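Long-range contacts in GTN Reductase (Agrobacterium tumefaciens, PDB 4JIC), which binds FMN and probably reduces glycerol trinitrate and activated carbon-carbon double bonds: residues T25-P30 with Q63-V68; Y41-A46 with H88-K93; V95-H100 with E176-N181. One frame throughout, in Å; residues are numbered along the deposited sequence.

The three contacts trace the first half of an eight-stranded parallel barrel that carries FMN at its C-terminal end. Contact 3 joins strands 94-99 and 174-178 about 4 Å from the centre of the chain, and its Gln97 holds the flavin pyrimidine. Contact 1, centred about 14 Å from contact 3, ties two loops at the same end of the barrel; its Thr25 bonds to FMN O4, and Tyr65 CE2 lies 3.6 Å from Trp99 CH2 of contact 3. Contact 2 belongs to the outer helical layer, about 20 Å from contact 3 between centres, and is remote from the flavin. It touches contact 1 through Arg26 NH2, 3.1 Å from Tyr41 OH, in a weak hydrogen bond.

Contact 1. Residues T25-P30 with Q63-V68; sequences TRNRSP and QGYADV. With FMN (flavin mononucleotide), chain D.
Asn27 and Ser29 grip the backbone of Ala66 and Asp67, joining the loop after strand 19-21 to the loop after strand 50-57. The close-packed part centres on the Asn27 amide. Its ND2 donates to Ala66 O at 3.0 Å, nearly straight (161°) and in the carbonyl plane, while the same nitrogen lies 3.5 Å from Val68 CG2 and rests against Tyr65 CB. Asn27 CG stands beside the backbone N (chi1 -48°), which swings ND2 across to the other loop. Asparagine suits because it combines a short donor with tolerance of positive phi. Beside it, Ser29 N donates to Asp67 O at 2.8 Å, approaching from above the carbonyl plane; the Ser29 hydroxyl is held by Asn38.

By contrast, at the exposed Pro30 the ring crosses the Asp67 carboxylate in van der Waals contact, with Pro30 CG 3.8 Å from Asp67 OD2 and no polar bond. A water donates to both Asn27 O and Asp67 OD2, bridging the loops.

Thr25 extends the contact to the cofactor, its OG1 donating to FMN O4 at 2.6 Å. This short bond probably draws electron density toward O4 and eases flavin reduction, as is thought for the equivalent threonine in Old Yellow Enzyme.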
loop_
_atom_site.group_PDB
_atom_site.type_symbol
_atom_site.label_atom_id
_atom_site.label_comp_id
_atom_site.label_asym_id
_atom_site.label_seq_id
_atom_site.Cartn_x
_atom_site.Cartn_y
_atom_site.Cartn_z
ATOM N N THR A 25 -1.511 7.025 -4.239
ATOM C CA THR A 25 -1.216 7.166 -5.660
ATOM C C THR A 25 -1.573 8.576 -6.121
ATOM O O THR A 25 -2.703 9.023 -5.923
ATOM C CB THR A 25 -2.053 6.155 -6.467
ATOM O OG1 THR A 25 -1.611 4.812 -6.187
ATOM C CG2 THR A 25 -1.942 6.420 -7.959
ATOM N N ARG A 26 -0.615 9.275 -6.739
ATOM C CA ARG A 26 -0.842 10.659 -7.185
ATOM C C ARG A 26 -0.627 10.865 -8.696
ATOM O O ARG A 26 -0.957 11.925 -9.243
ATOM C CB ARG A 26 0.032 11.650 -6.390
ATOM C CG ARG A 26 -0.041 11.528 -4.859
ATOM C CD ARG A 26 -1.459 11.677 -4.317
ATOM N NE ARG A 26 -2.094 12.933 -4.715
ATOM C CZ ARG A 26 -1.928 14.091 -4.084
ATOM N NH1 ARG A 26 -2.565 15.177 -4.521
ATOM N NH2 ARG A 26 -1.132 14.175 -3.020
ATOM N N ASN A 27 -0.068 9.856 -9.365
ATOM C CA ASN A 27 0.137 9.899 -10.822
ATOM C C ASN A 27 0.887 11.122 -11.315
ATOM O O ASN A 27 0.477 11.765 -12.295
ATOM C CB ASN A 27 -1.194 9.802 -11.580
ATOM C CG ASN A 27 -2.069 8.670 -11.074
ATOM O OD1 ASN A 27 -2.952 8.889 -10.261
ATOM N ND2 ASN A 27 -1.819 7.451 -11.555
ATOM N N ARG A 28 1.995 11.439 -10.651
ATOM C CA ARG A 28 2.766 12.618 -11.007
ATOM C C ARG A 28 4.241 12.286 -11.260
ATOM O O ARG A 28 5.143 13.087 -10.981
ATOM C CB ARG A 28 2.587 13.694 -9.937
ATOM C CG ARG A 28 1.223 14.402 -9.988
ATOM C CD ARG A 28 1.091 15.256 -8.752
ATOM N NE ARG A 28 0.021 16.257 -8.770
ATOM C CZ ARG A 28 -1.233 16.028 -8.382
ATOM N NH1 ARG A 28 -1.619 14.805 -8.018
ATOM N NH2 ARG A 28 -2.105 17.027 -8.384
ATOM N N SER A 29 4.480 11.096 -11.808
ATOM C CA SER A 29 5.835 10.679 -12.137
ATOM C C SER A 29 5.894 10.090 -13.543
ATOM O O SER A 29 5.973 8.881 -13.697
ATOM C CB SER A 29 6.345 9.641 -11.123
ATOM O OG SER A 29 6.255 10.135 -9.791
ATOM N N PRO A 30 5.866 10.943 -14.573
ATOM C CA PRO A 30 5.909 10.428 -15.951
ATOM C C PRO A 30 7.129 9.538 -16.183
ATOM O O PRO A 30 8.200 9.800 -15.628
ATOM C CB PRO A 30 6.002 11.699 -16.794
ATOM C CG PRO A 30 5.325 12.762 -15.939
ATOM C CD PRO A 30 5.701 12.407 -14.519
ATOM N N GLN A 63 2.388 -2.421 -13.321
ATOM C CA GLN A 63 1.761 -1.091 -13.455
ATOM C C GLN A 63 0.305 -1.193 -13.885
ATOM O O GLN A 63 -0.018 -1.964 -14.787
ATOM C CB GLN A 63 2.481 -0.251 -14.517
ATOM C CG GLN A 63 3.854 0.241 -14.125
ATOM C CD GLN A 63 3.813 1.521 -13.298
ATOM O OE1 GLN A 63 2.767 1.900 -12.748
ATOM N NE2 GLN A 63 4.972 2.180 -13.175
ATOM N N GLY A 64 -0.554 -0.391 -13.260
ATOM C CA GLY A 64 -1.960 -0.340 -13.619
ATOM C C GLY A 64 -2.461 1.054 -13.973
ATOM O O GLY A 64 -3.582 1.189 -14.462
ATOM N N TYR A 65 -1.655 2.088 -13.718
ATOM C CA TYR A 65 -2.065 3.470 -13.997
ATOM C C TYR A 65 -0.914 4.259 -14.597
ATOM O O TYR A 65 0.247 3.893 -14.435
ATOM C CB TYR A 65 -2.550 4.159 -12.714
ATOM C CG TYR A 65 -3.546 3.329 -11.960
ATOM C CD1 TYR A 65 -4.908 3.446 -12.205
ATOM C CD2 TYR A 65 -3.124 2.398 -11.030
ATOM C CE1 TYR A 65 -5.820 2.664 -11.526
ATOM C CE2 TYR A 65 -4.020 1.621 -10.347
ATOM C CZ TYR A 65 -5.361 1.755 -10.589
ATOM O OH TYR A 65 -6.233 0.962 -9.896
ATOM N N ALA A 66 -1.252 5.345 -15.286
ATOM C CA ALA A 66 -0.245 6.178 -15.933
ATOM C C ALA A 66 0.543 7.027 -14.938
ATOM O O ALA A 66 0.021 7.457 -13.910
ATOM C CB ALA A 66 -0.898 7.067 -16.991
ATOM N N ASP A 67 1.805 7.276 -15.273
ATOM C CA ASP A 67 2.635 8.249 -14.565
ATOM C C ASP A 67 2.828 7.906 -13.095
ATOM O O ASP A 67 2.879 8.781 -12.227
ATOM C CB ASP A 67 2.075 9.663 -14.744
ATOM C CG ASP A 67 2.218 10.174 -16.180
ATOM O OD1 ASP A 67 2.665 9.410 -17.063
ATOM O OD2 ASP A 67 1.868 11.347 -16.430
ATOM N N VAL A 68 2.939 6.607 -12.830
ATOM C CA VAL A 68 3.208 6.103 -11.492
ATOM C C VAL A 68 4.683 5.731 -11.390
ATOM O O VAL A 68 5.218 5.052 -12.276
ATOM C CB VAL A 68 2.337 4.861 -11.208
ATOM C CG1 VAL A 68 2.817 4.122 -9.958
ATOM C CG2 VAL A 68 0.884 5.272 -11.067
HETATM N N1 FMN D . -3.951 2.737 -0.876
HETATM C C2 FMN D . -2.823 1.993 -1.131
HETATM O O2 FMN D . -2.638 0.950 -0.498
HETATM N N3 FMN D . -1.920 2.402 -2.100
HETATM C C4 FMN D . -2.171 3.491 -2.895
HETATM O O4 FMN D . -1.339 3.818 -3.757
HETATM C C4A FMN D . -3.331 4.236 -2.653
HETATM N N5 FMN D . -3.623 5.336 -3.440
HETATM C C5A FMN D . -4.599 6.201 -2.990
HETATM C C6 FMN D . -4.734 7.441 -3.620
HETATM C C7 FMN D . -5.687 8.358 -3.198
HETATM C C7M FMN D . -5.795 9.700 -3.871
HETATM C C8 FMN D . -6.497 8.037 -2.116
HETATM C C8M FMN D . -7.488 9.050 -1.594
HETATM C C9 FMN D . -6.346 6.811 -1.470
HETATM C C9A FMN D . -5.408 5.878 -1.907
HETATM N N10 FMN D . -5.283 4.644 -1.275
HETATM C C10 FMN D . -4.210 3.855 -1.634
HETATM C "C1'" FMN D . -5.997 4.376 0.021
HETATM C "C2'" FMN D . -5.423 5.187 1.185
HETATM O "O2'" FMN D . -4.133 4.713 1.539
HETATM C "C3'" FMN D . -6.312 5.082 2.421
HETATM O "O3'" FMN D . -6.523 3.714 2.720
HETATM C "C4'" FMN D . -7.660 5.770 2.226
HETATM O "O4'" FMN D . -7.475 7.101 1.805
HETATM C "C5'" FMN D . -8.503 5.791 3.504
HETATM O "O5'" FMN D . -7.827 6.472 4.545
HETATM P P FMN D . -8.309 7.950 4.998
HETATM O O1P FMN D . -8.273 8.790 3.749
HETATM O O2P FMN D . -9.718 7.823 5.525
HETATM O O3P FMN D . -7.357 8.436 6.049
HETATM O O HOH W 1 1.084 13.068 -14.525
#

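Contact 2. Residues Y41-A46 with H88-K93; sequences YYEQRA and HSAGGK
Ala46 and Ala90 meet methyl to methyl where two helices of the barrel's outer layer run out. The apolar part of the contact is small and tight: Ala46 CB lies 3.5 Å from Ala90 CB, closer than carbon atoms usually pack. Alanine suits both places, since each CB points toward the other segment and a single methyl is enough to fill the approach. Glu43 adds its aliphatic stem, with CG 4.3 Å from Ala90 CB. An extended chain, CG anti to the backbone N (chi1 -173°), brings that methylene alongside the alanine.

Backbone packing forms a second group. Ala46 O comes within 3.3 Å of Gly92 CA, an approach made possible because Gly92 has no side chain on the side facing Ala46. Gly91 has a different reason to be glycine: its positive phi makes it the C-prime residue of a Schellman motif, in which Gly92 N bonds to Val87 O and Gly91 N to His88 O. The opposing segment makes a type I beta turn from Glu43 to Ala46.

Water supplies a polar link, lying 3.1 Å from Ala46 O and 2.9 Å from Ala90 O.

Hydrogen bonds within 41-46 tie Arg45 back to the helix. Arg45 NH1 donates to Tyr41 O and also to Gln44 OE1, the latter at 2.9 Å on a lone pair. The Arg45 guanidinium lies with one face against Tyr41 CE1, an arrangement for which a flat, multiply donating arginine is well suited.

Around this junction, Arg45 reaches Phe331 O and Ile332 O, while Tyr42 packs on Trp80, Ile83 and Val87 of helix 74-89 and on Ile51 and Thr53 of strand 50-57. Lys93 pairs through its backbone with Ile51, leading from the helix end into strand 94-99.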
loop_
_atom_site.group_PDB
_atom_site.type_symbol
_atom_site.label_atom_id
_atom_site.label_comp_id
_atom_site.label_asym_id
_atom_site.label_seq_id
_atom_site.Cartn_x
_atom_site.Cartn_y
_atom_site.Cartn_z
ATOM N N TYR A 41 7.184 17.144 -2.432
ATOM C CA TYR A 41 5.962 16.605 -1.842
ATOM C C TYR A 41 6.216 15.738 -0.608
ATOM O O TYR A 41 5.615 15.948 0.450
ATOM C CB TYR A 41 5.225 15.807 -2.914
ATOM C CG TYR A 41 4.074 14.931 -2.466
ATOM C CD1 TYR A 41 2.889 15.476 -1.985
ATOM C CD2 TYR A 41 4.145 13.544 -2.602
ATOM C CE1 TYR A 41 1.811 14.657 -1.614
ATOM C CE2 TYR A 41 3.079 12.722 -2.244
ATOM C CZ TYR A 41 1.918 13.286 -1.751
ATOM O OH TYR A 41 0.874 12.445 -1.407
ATOM N N TYR A 42 7.124 14.774 -0.737
ATOM C CA TYR A 42 7.429 13.902 0.388
ATOM C C TYR A 42 8.176 14.630 1.500
ATOM O O TYR A 42 7.906 14.403 2.680
ATOM C CB TYR A 42 8.204 12.667 -0.073
ATOM C CG TYR A 42 7.321 11.638 -0.750
ATOM C CD1 TYR A 42 6.372 10.924 -0.027
ATOM C CD2 TYR A 42 7.429 11.395 -2.111
ATOM C CE1 TYR A 42 5.554 9.980 -0.648
ATOM C CE2 TYR A 42 6.627 10.457 -2.737
ATOM C CZ TYR A 42 5.699 9.745 -1.997
ATOM O OH TYR A 42 4.901 8.806 -2.608
ATOM N N GLU A 43 9.107 15.507 1.132
ATOM C CA GLU A 43 9.849 16.267 2.134
ATOM C C GLU A 43 8.910 17.116 2.997
ATOM O O GLU A 43 9.127 17.249 4.201
ATOM C CB GLU A 43 10.917 17.151 1.482
ATOM C CG GLU A 43 11.813 17.836 2.503
ATOM C CD GLU A 43 13.025 18.506 1.885
ATOM O OE1 GLU A 43 13.275 18.295 0.678
ATOM O OE2 GLU A 43 13.730 19.238 2.615
ATOM N N GLN A 44 7.862 17.662 2.382
ATOM C CA GLN A 44 6.875 18.488 3.086
ATOM C C GLN A 44 6.188 17.725 4.206
ATOM O O GLN A 44 5.665 18.328 5.145
ATOM C CB GLN A 44 5.799 18.996 2.118
ATOM C CG GLN A 44 6.255 20.096 1.186
ATOM C CD GLN A 44 5.146 20.617 0.289
ATOM O OE1 GLN A 44 4.085 20.007 0.156
ATOM N NE2 GLN A 44 5.403 21.748 -0.349
ATOM N N ARG A 45 6.190 16.402 4.096
ATOM C CA ARG A 45 5.408 15.545 4.985
ATOM C C ARG A 45 6.296 14.691 5.881
ATOM O O ARG A 45 5.829 13.759 6.552
ATOM C CB ARG A 45 4.442 14.688 4.150
ATOM C CG ARG A 45 3.332 15.526 3.533
ATOM C CD ARG A 45 2.666 14.948 2.275
ATOM N NE ARG A 45 1.599 15.867 1.907
ATOM C CZ ARG A 45 1.807 17.042 1.317
ATOM N NH1 ARG A 45 3.041 17.409 0.972
ATOM N NH2 ARG A 45 0.780 17.847 1.064
ATOM N N ALA A 46 7.576 15.045 5.921
ATOM C CA ALA A 46 8.575 14.264 6.646
ATOM C C ALA A 46 8.429 14.265 8.168
ATOM O O ALA A 46 9.092 13.481 8.840
ATOM C CB ALA A 46 9.991 14.708 6.241
ATOM N N HIS A 88 14.841 11.875 5.047
ATOM C CA HIS A 88 15.725 11.599 6.171
ATOM C C HIS A 88 16.334 12.874 6.743
ATOM O O HIS A 88 16.405 13.045 7.961
ATOM C CB HIS A 88 16.818 10.617 5.763
ATOM C CG HIS A 88 16.307 9.235 5.520
ATOM N ND1 HIS A 88 16.849 8.393 4.572
ATOM C CD2 HIS A 88 15.286 8.554 6.092
ATOM C CE1 HIS A 88 16.190 7.246 4.577
ATOM N NE2 HIS A 88 15.239 7.317 5.493
ATOM N N SER A 89 16.762 13.774 5.864
ATOM C CA SER A 89 17.359 15.029 6.317
ATOM C C SER A 89 16.355 15.869 7.096
ATOM O O SER A 89 16.730 16.692 7.942
ATOM C CB SER A 89 17.905 15.808 5.125
ATOM O OG SER A 89 19.023 15.128 4.581
ATOM N N ALA A 90 15.078 15.652 6.818
ATOM C CA ALA A 90 14.018 16.376 7.510
ATOM C C ALA A 90 13.524 15.627 8.747
ATOM O O ALA A 90 12.544 16.033 9.371
ATOM C CB ALA A 90 12.862 16.666 6.555
ATOM N N GLY A 91 14.202 14.534 9.091
ATOM C CA GLY A 91 13.910 13.802 10.314
ATOM C C GLY A 91 12.836 12.742 10.171
ATOM O O GLY A 91 12.243 12.298 11.157
ATOM N N GLY A 92 12.595 12.310 8.942
ATOM C CA GLY A 92 11.553 11.323 8.712
ATOM C C GLY A 92 12.062 9.920 8.439
ATOM O O GLY A 92 13.269 9.675 8.410
ATOM N N LYS A 93 11.112 9.004 8.255
ATOM C CA LYS A 93 11.382 7.631 7.845
ATOM C C LYS A 93 10.386 7.291 6.758
ATOM O O LYS A 93 9.271 7.816 6.743
ATOM C CB LYS A 93 11.203 6.665 9.025
ATOM C CG LYS A 93 12.167 6.932 10.175
ATOM C CD LYS A 93 13.590 6.532 9.801
ATOM C CE LYS A 93 14.629 7.071 10.798
ATOM N NZ LYS A 93 14.480 6.541 12.187
HETATM O O HOH W 2 10.613 14.776 11.173
#

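Contact 3. Residues V95-H100 with E176-N181; sequences VAQIWH and EIHAAN. With FMN (flavin mononucleotide), chain D.
His178, Glu176 and Gln97 carry most of this contact between neighbouring parallel strands of the TIM barrel. Gln97 is in register with Glu176 and Ile98 with Ile177, and the N-to-C directions of the short strand segments are 24° apart. The ladder runs from Glu176 N to Ala96 O, through a weak bond from Ile98 N to Glu176 O, to His178 N and Ile98 O at 3.0 Å.

Gln97 reaches the flavin with an extended chain, CG anti to the backbone N (chi1 -169°). A carboxamide matches the pyrimidine edge of FMN because it offers both an acceptor and a donor: OE1 accepts a hydrogen bond from FMN N3 at 2.9 Å, and NE2 donates to FMN O2 at 2.9 Å along an almost straight line (177°). The second NE2 hydrogen goes to Glu176 OE2 at 3.0 Å; OE2 accepts on its anti lone pair and lies out of the Gln97 amide plane, in a less straight bond. Glu176 lies beside Gln97 and points the same way, so this second-shell carboxylate helps fix which end of the amide faces O2; its OE1 is held by His265, and its side chain packs on Arg230.

His178 suits its place as a flat ring, with the Gln97 amide over one face and the five-membered ring of Trp99 on the opposite side of its plane in an offset stack, centroids 4.4 Å apart. Ala180 N donates to ND1 from the ring edge. His178 NE2 makes a weak hydrogen bond to a bound PEG molecule, probably from the crystallisation liquor, and lies 3.2 Å from FMN O2.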
loop_
_atom_site.group_PDB
_atom_site.type_symbol
_atom_site.label_atom_id
_atom_site.label_comp_id
_atom_site.label_asym_id
_atom_site.label_seq_id
_atom_site.Cartn_x
_atom_site.Cartn_y
_atom_site.Cartn_z
ATOM N N VAL A 95 9.005 4.119 3.837
ATOM C CA VAL A 95 9.033 2.795 3.229
ATOM C C VAL A 95 8.332 2.827 1.880
ATOM O O VAL A 95 7.374 3.575 1.690
ATOM C CB VAL A 95 8.381 1.716 4.133
ATOM C CG1 VAL A 95 9.206 1.532 5.403
ATOM C CG2 VAL A 95 6.931 2.087 4.483
ATOM N N ALA A 96 8.832 2.029 0.946
ATOM C CA ALA A 96 8.262 1.944 -0.397
ATOM C C ALA A 96 7.129 0.933 -0.412
ATOM O O ALA A 96 7.320 -0.212 0.008
ATOM C CB ALA A 96 9.333 1.526 -1.384
ATOM N N GLN A 97 5.960 1.340 -0.909
ATOM C CA GLN A 97 4.857 0.394 -1.041
ATOM C C GLN A 97 5.020 -0.358 -2.344
ATOM O O GLN A 97 4.592 0.095 -3.403
ATOM C CB GLN A 97 3.490 1.060 -1.015
ATOM C CG GLN A 97 2.408 -0.003 -0.880
ATOM C CD GLN A 97 1.009 0.513 -1.064
ATOM O OE1 GLN A 97 0.709 1.199 -2.038
ATOM N NE2 GLN A 97 0.125 0.145 -0.145
ATOM N N ILE A 98 5.675 -1.503 -2.268
ATOM C CA ILE A 98 6.006 -2.226 -3.492
ATOM C C ILE A 98 4.770 -2.934 -4.037
ATOM O O ILE A 98 4.070 -3.640 -3.312
ATOM C CB ILE A 98 7.233 -3.141 -3.322
ATOM C CG1 ILE A 98 7.005 -4.229 -2.262
ATOM C CG2 ILE A 98 8.451 -2.299 -2.949
ATOM C CD1 ILE A 98 8.200 -5.193 -2.122
ATOM N N TRP A 99 4.505 -2.726 -5.323
ATOM C CA TRP A 99 3.168 -2.947 -5.859
ATOM C C TRP A 99 3.174 -3.852 -7.074
ATOM O O TRP A 99 4.070 -3.774 -7.917
ATOM C CB TRP A 99 2.623 -1.593 -6.290
ATOM C CG TRP A 99 1.141 -1.443 -6.488
ATOM C CD1 TRP A 99 0.132 -2.317 -6.146
ATOM C CD2 TRP A 99 0.506 -0.290 -7.041
ATOM N NE1 TRP A 99 -1.093 -1.762 -6.483
ATOM C CE2 TRP A 99 -0.883 -0.525 -7.041
ATOM C CE3 TRP A 99 0.988 0.912 -7.574
ATOM C CZ2 TRP A 99 -1.793 0.419 -7.518
ATOM C CZ3 TRP A 99 0.095 1.841 -8.045
ATOM C CH2 TRP A 99 -1.285 1.591 -8.019
ATOM N N HIS A 100 2.165 -4.716 -7.160
ATOM C CA HIS A 100 1.792 -5.340 -8.427
ATOM C C HIS A 100 0.265 -5.304 -8.523
ATOM O O HIS A 100 -0.425 -5.818 -7.636
ATOM C CB HIS A 100 2.299 -6.779 -8.507
ATOM C CG HIS A 100 2.302 -7.338 -9.898
ATOM N ND1 HIS A 100 1.172 -7.371 -10.689
ATOM C CD2 HIS A 100 3.298 -7.884 -10.637
ATOM C CE1 HIS A 100 1.471 -7.921 -11.854
ATOM N NE2 HIS A 100 2.753 -8.246 -11.847
ATOM N N GLU A 176 6.595 -1.698 2.342
ATOM C CA GLU A 176 5.277 -2.238 2.643
ATOM C C GLU A 176 4.824 -3.001 1.424
ATOM O O GLU A 176 4.696 -2.436 0.340
ATOM C CB GLU A 176 4.276 -1.118 2.930
ATOM C CG GLU A 176 2.831 -1.607 3.077
ATOM C CD GLU A 176 1.891 -0.501 3.510
ATOM O OE1 GLU A 176 1.977 -0.063 4.676
ATOM O OE2 GLU A 176 1.069 -0.056 2.678
ATOM N N ILE A 177 4.614 -4.301 1.584
ATOM C CA ILE A 177 4.108 -5.090 0.478
ATOM C C ILE A 177 2.646 -4.727 0.279
ATOM O O ILE A 177 1.844 -4.841 1.196
ATOM C CB ILE A 177 4.238 -6.578 0.785
ATOM C CG1 ILE A 177 5.719 -6.959 0.825
ATOM C CG2 ILE A 177 3.495 -7.392 -0.259
ATOM C CD1 ILE A 177 6.005 -8.256 1.592
ATOM N N HIS A 178 2.303 -4.262 -0.915
ATOM C CA HIS A 178 0.905 -3.965 -1.213
ATOM C C HIS A 178 0.119 -5.264 -1.417
ATOM O O HIS A 178 0.185 -5.879 -2.478
ATOM C CB HIS A 178 0.805 -3.071 -2.449
ATOM C CG HIS A 178 -0.505 -2.364 -2.569
ATOM N ND1 HIS A 178 -1.654 -2.821 -1.957
ATOM C CD2 HIS A 178 -0.845 -1.221 -3.210
ATOM C CE1 HIS A 178 -2.648 -1.987 -2.225
ATOM N NE2 HIS A 178 -2.185 -1.015 -2.992
ATOM N N ALA A 179 -0.598 -5.695 -0.385
ATOM C CA ALA A 179 -1.390 -6.915 -0.482
ATOM C C ALA A 179 -2.858 -6.597 -0.264
ATOM O O ALA A 179 -3.624 -7.426 0.244
ATOM C CB ALA A 179 -0.899 -7.955 0.530
ATOM N N ALA A 180 -3.249 -5.396 -0.671
ATOM C CA ALA A 180 -4.592 -4.898 -0.406
ATOM C C ALA A 180 -5.305 -4.407 -1.663
ATOM O O ALA A 180 -4.774 -4.507 -2.780
ATOM C CB ALA A 180 -4.530 -3.773 0.628
ATOM N N ASN A 181 -6.511 -3.881 -1.447
ATOM C CA ASN A 181 -7.290 -3.138 -2.441
ATOM C C ASN A 181 -7.469 -3.829 -3.789
ATOM O O ASN A 181 -7.456 -3.184 -4.838
ATOM C CB ASN A 181 -6.731 -1.718 -2.604
ATOM C CG ASN A 181 -6.760 -0.945 -1.304
ATOM O OD1 ASN A 181 -7.589 -1.223 -0.436
ATOM N ND2 ASN A 181 -5.857 0.026 -1.154
HETATM N N1 FMN D . -3.951 2.737 -0.876
HETATM C C2 FMN D . -2.823 1.993 -1.131
HETATM O O2 FMN D . -2.638 0.950 -0.498
HETATM N N3 FMN D . -1.920 2.402 -2.100
HETATM C C4 FMN D . -2.171 3.491 -2.895
HETATM O O4 FMN D . -1.339 3.818 -3.757
HETATM C C4A FMN D . -3.331 4.236 -2.653
HETATM N N5 FMN D . -3.623 5.336 -3.440
HETATM C C5A FMN D . -4.599 6.201 -2.990
HETATM C C6 FMN D . -4.734 7.441 -3.620
HETATM C C7 FMN D . -5.687 8.358 -3.198
HETATM C C7M FMN D . -5.795 9.700 -3.871
HETATM C C8 FMN D . -6.497 8.037 -2.116
HETATM C C8M FMN D . -7.488 9.050 -1.594
HETATM C C9 FMN D . -6.346 6.811 -1.470
HETATM C C9A FMN D . -5.408 5.878 -1.907
HETATM N N10 FMN D . -5.283 4.644 -1.275
HETATM C C10 FMN D . -4.210 3.855 -1.634
HETATM C "C1'" FMN D . -5.997 4.376 0.021
HETATM C "C2'" FMN D . -5.423 5.187 1.185
HETATM O "O2'" FMN D . -4.133 4.713 1.539
HETATM C "C3'" FMN D . -6.312 5.082 2.421
HETATM O "O3'" FMN D . -6.523 3.714 2.720
HETATM C "C4'" FMN D . -7.660 5.770 2.226
HETATM O "O4'" FMN D . -7.475 7.101 1.805
HETATM C "C5'" FMN D . -8.503 5.791 3.504
HETATM O "O5'" FMN D . -7.827 6.472 4.545
HETATM P P FMN D . -8.309 7.950 4.998
HETATM O O1P FMN D . -8.273 8.790 3.749
HETATM O O2P FMN D . -9.718 7.823 5.525
HETATM O O3P FMN D . -7.357 8.436 6.049
HETATM O O HOH W 3 2.367 -5.751 -4.118
HETATM O O HOH W 4 -0.679 -6.831 -4.926
#